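Local coordinates for protein isomaltodextranase (Arthrobacter globiformis, PDB 5AWQ) that hydrolyses alpha-1,6-glucosidic linkages in polysaccharides such as dextran, removing successive isomaltose units from the non-reducing chain ends, at residues Ala324-Arg329 against Asn355-Thr360. Sequence-based numbering, arbitrary orientation.
Sequences ASDEER and NAWVYT
Asp326 OD1, which lies at the edge of the Trp357 ring 3.5 Å from CZ2, is gripped side-on by two nitrogens of Arg329. Arg329 NE makes the straighter bond, 3.0 Å and 161°, to the anti lone pair of Asp326 OD1. NH1 meets OD1 from above the carboxylate plane. This salt bridge lies in the first turn of helix 326-339 in the (beta/alpha)8 barrel of a family 27 glycosidase. The helix meets the loop that follows the last barrel strand, 343-345. Ser325 caps the helix by accepting from Glu328 N.

The Asp326 carboxylate stands nearly upright to the indole. A water beside Asp326 OD1 accepts a long bond from Trp357 NE1. The Arg329 chain bends at chi3 (-103°), which turns NE toward Asp326. Asn355 ND2 lies over one guanidinium face, with the two planes 30° apart. Asn355 OD1 is near NE, but the angle is too poor for a hydrogen bond. Arg329 NH2 bonds to the carbonyls of Ala320 and Phe323, and Asn355 ND2 to Ser321 OG. Val358 CG1 packs 3.6 Å from Arg329 CB and also sits over the rim of the Trp357 ring.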
ATOM      1  N   ALA A 324     -22.018  13.088   4.989  1.00 11.90           N
ATOM      2  CA  ALA A 324     -23.401  13.553   5.169  1.00 12.15           C
ATOM      3  C   ALA A 324     -24.199  12.633   6.075  1.00 12.27           C
ATOM      4  O   ALA A 324     -25.282  13.013   6.546  1.00 13.98           O
ATOM      5  CB  ALA A 324     -24.083  13.665   3.819  1.00 11.57           C
ATOM      6  N   SER A 325     -23.721  11.415   6.282  1.00 12.27           N
ATOM      7  CA  SER A 325     -24.436  10.432   7.078  1.00 12.44           C
ATOM      8  C   SER A 325     -23.506   9.377   7.640  1.00 12.02           C
ATOM      9  O   SER A 325     -22.350   9.208   7.198  1.00 11.65           O
ATOM     10  CB  SER A 325     -25.482   9.725   6.219  1.00 12.59           C
ATOM     11  OG  SER A 325     -24.828   8.887   5.254  1.00 13.37           O
ATOM     12  N   ASP A 326     -24.021   8.634   8.609  1.00 12.34           N
ATOM     13  CA  ASP A 326     -23.277   7.555   9.216  1.00 12.21           C
ATOM     14  C   ASP A 326     -23.070   6.413   8.239  1.00 11.88           C
ATOM     15  O   ASP A 326     -22.034   5.749   8.293  1.00 11.48           O
ATOM     16  CB  ASP A 326     -23.964   7.049  10.488  1.00 12.54           C
ATOM     17  CG  ASP A 326     -24.026   8.095  11.584  1.00 13.88           C
ATOM     18  OD1 ASP A 326     -23.212   9.045  11.625  1.00 13.15           O
ATOM     19  OD2 ASP A 326     -24.948   7.970  12.422  1.00 15.64           O
ATOM     20  N   GLU A 327     -24.000   6.176   7.318  1.00 11.74           N
ATOM     21  CA  GLU A 327     -23.754   5.145   6.307  1.00 12.58           C
ATOM     22  C   GLU A 327     -22.570   5.530   5.413  1.00 11.51           C
ATOM     23  O   GLU A 327     -21.772   4.663   5.043  1.00 11.48           O
ATOM     24  CB  GLU A 327     -24.995   4.833   5.478  1.00 14.97           C
ATOM     25  CG  GLU A 327     -26.155   4.228   6.263  1.00 17.78           C
ATOM     26  CD  GLU A 327     -25.956   2.792   6.767  1.00 20.36           C
ATOM     27  OE1 GLU A 327     -24.979   2.075   6.423  1.00 20.63           O
ATOM     28  OE2 GLU A 327     -26.826   2.342   7.544  1.00 24.43           O
ATOM     29  N   GLU A 328     -22.459   6.801   5.038  1.00 10.87           N
ATOM     30  CA  GLU A 328     -21.289   7.242   4.274  1.00 10.33           C
ATOM     31  C   GLU A 328     -19.996   7.080   5.064  1.00 10.10           C
ATOM     32  O   GLU A 328     -18.976   6.700   4.493  1.00  9.56           O
ATOM     33  CB  GLU A 328     -21.407   8.705   3.822  1.00 10.41           C
ATOM     34  CG  GLU A 328     -22.391   8.929   2.684  1.00 10.69           C
ATOM     35  CD  GLU A 328     -22.467  10.369   2.212  1.00 10.66           C
ATOM     36  OE1 GLU A 328     -21.757  11.227   2.783  1.00 11.68           O
ATOM     37  OE2 GLU A 328     -23.217  10.623   1.246  1.00 11.83           O
ATOM     38  N   ARG A 329     -20.032   7.385   6.365  1.00  9.89           N
ATOM     39  CA  ARG A 329     -18.840   7.243   7.204  1.00 10.35           C
ATOM     40  C   ARG A 329     -18.399   5.788   7.256  1.00 10.24           C
ATOM     41  O   ARG A 329     -17.202   5.482   7.151  1.00  9.92           O
ATOM     42  CB  ARG A 329     -19.084   7.756   8.627  1.00 10.87           C
ATOM     43  CG  ARG A 329     -19.127   9.274   8.727  1.00 11.34           C
ATOM     44  CD  ARG A 329     -19.497   9.791  10.113  1.00 11.78           C
ATOM     45  NE  ARG A 329     -20.882  10.251  10.205  1.00 12.53           N
ATOM     46  CZ  ARG A 329     -21.365  11.365   9.662  1.00 12.53           C
ATOM     47  NH1 ARG A 329     -22.643  11.696   9.821  1.00 13.57           N
ATOM     48  NH2 ARG A 329     -20.594  12.169   8.940  1.00 12.63           N
ATOM     49  N   ASN A 355     -18.282  10.863  16.314  1.00 16.87           N
ATOM     50  CA  ASN A 355     -17.929   9.953  15.211  1.00 16.31           C
ATOM     51  C   ASN A 355     -16.751   9.020  15.490  1.00 15.41           C
ATOM     52  O   ASN A 355     -16.339   8.295  14.603  1.00 14.67           O
ATOM     53  CB  ASN A 355     -17.669  10.735  13.911  1.00 16.66           C
ATOM     54  CG  ASN A 355     -18.935  11.256  13.285  1.00 17.52           C
ATOM     55  OD1 ASN A 355     -19.957  10.576  13.290  1.00 19.61           O
ATOM     56  ND2 ASN A 355     -18.865  12.448  12.713  1.00 19.00           N
ATOM     57  N   ALA A 356     -16.238   8.998  16.716  1.00 15.30           N
ATOM     58  CA  ALA A 356     -15.126   8.097  17.055  1.00 15.42           C
ATOM     59  C   ALA A 356     -15.424   6.650  16.700  1.00 15.21           C
ATOM     60  O   ALA A 356     -14.539   5.904  16.283  1.00 15.34           O
ATOM     61  CB  ALA A 356     -14.771   8.204  18.539  1.00 15.86           C
ATOM     62  N   TRP A 357     -16.688   6.258  16.853  1.00 14.18           N
ATOM     63  CA  TRP A 357     -17.138   4.908  16.580  1.00 13.67           C
ATOM     64  C   TRP A 357     -16.750   4.380  15.189  1.00 13.08           C
ATOM     65  O   TRP A 357     -16.541   3.169  15.022  1.00 13.16           O
ATOM     66  CB  TRP A 357     -18.666   4.797  16.768  1.00 13.64           C
ATOM     67  CG  TRP A 357     -19.427   5.672  15.843  1.00 12.97           C
ATOM     68  CD1 TRP A 357     -19.854   6.954  16.072  1.00 13.01           C
ATOM     69  CD2 TRP A 357     -19.829   5.348  14.518  1.00 11.90           C
ATOM     70  NE1 TRP A 357     -20.484   7.449  14.961  1.00 12.51           N
ATOM     71  CE2 TRP A 357     -20.491   6.480  13.992  1.00 11.54           C
ATOM     72  CE3 TRP A 357     -19.688   4.203  13.708  1.00 11.96           C
ATOM     73  CZ2 TRP A 357     -21.004   6.508  12.710  1.00 11.74           C
ATOM     74  CZ3 TRP A 357     -20.203   4.233  12.431  1.00 12.04           C
ATOM     75  CH2 TRP A 357     -20.879   5.381  11.947  1.00 11.77           C
ATOM     76  N   VAL A 358     -16.683   5.258  14.188  1.00 13.10           N
ATOM     77  CA  VAL A 358     -16.437   4.790  12.822  1.00 13.96           C
ATOM     78  C   VAL A 358     -15.038   4.157  12.725  1.00 12.89           C
ATOM     79  O   VAL A 358     -14.822   3.237  11.940  1.00 12.56           O
ATOM     80  CB  VAL A 358     -16.584   5.902  11.755  1.00 16.25           C
ATOM     81  CG1 VAL A 358     -17.861   6.704  11.881  1.00 17.77           C
ATOM     82  CG2 VAL A 358     -15.443   6.855  11.805  1.00 17.05           C
ATOM     83  N   TYR A 359     -14.121   4.647  13.551  1.00 12.28           N
ATOM     84  CA  TYR A 359     -12.731   4.209  13.522  1.00 11.86           C
ATOM     85  C   TYR A 359     -12.401   3.070  14.483  1.00 12.46           C
ATOM     86  O   TYR A 359     -11.306   2.503  14.421  1.00 12.44           O
ATOM     87  CB  TYR A 359     -11.842   5.398  13.856  1.00 11.91           C
ATOM     88  CG  TYR A 359     -11.973   6.573  12.916  1.00 12.12           C
ATOM     89  CD1 TYR A 359     -11.754   6.420  11.558  1.00 12.04           C
ATOM     90  CD2 TYR A 359     -12.308   7.838  13.376  1.00 12.14           C
ATOM     91  CE1 TYR A 359     -11.840   7.480  10.689  1.00 12.23           C
ATOM     92  CE2 TYR A 359     -12.415   8.917  12.507  1.00 12.02           C
ATOM     93  CZ  TYR A 359     -12.158   8.736  11.151  1.00 11.96           C
ATOM     94  OH  TYR A 359     -12.210   9.789  10.244  1.00 12.08           O
ATOM     95  N   THR A 360     -13.333   2.732  15.376  1.00 12.02           N
ATOM     96  CA  THR A 360     -13.025   1.866  16.514  1.00 12.68           C
ATOM     97  C   THR A 360     -13.897   0.612  16.577  1.00 12.35           C
ATOM     98  O   THR A 360     -14.087   0.037  17.642  1.00 13.52           O
ATOM     99  CB  THR A 360     -13.099   2.657  17.825  1.00 13.17           C
ATOM    100  OG1 THR A 360     -14.419   3.177  17.979  1.00 13.72           O
ATOM    101  CG2 THR A 360     -12.091   3.809  17.817  1.00 13.59           C
TER
HETATM  102  O   HOH W   1     -22.314   9.973  14.023  1.00 19.81           O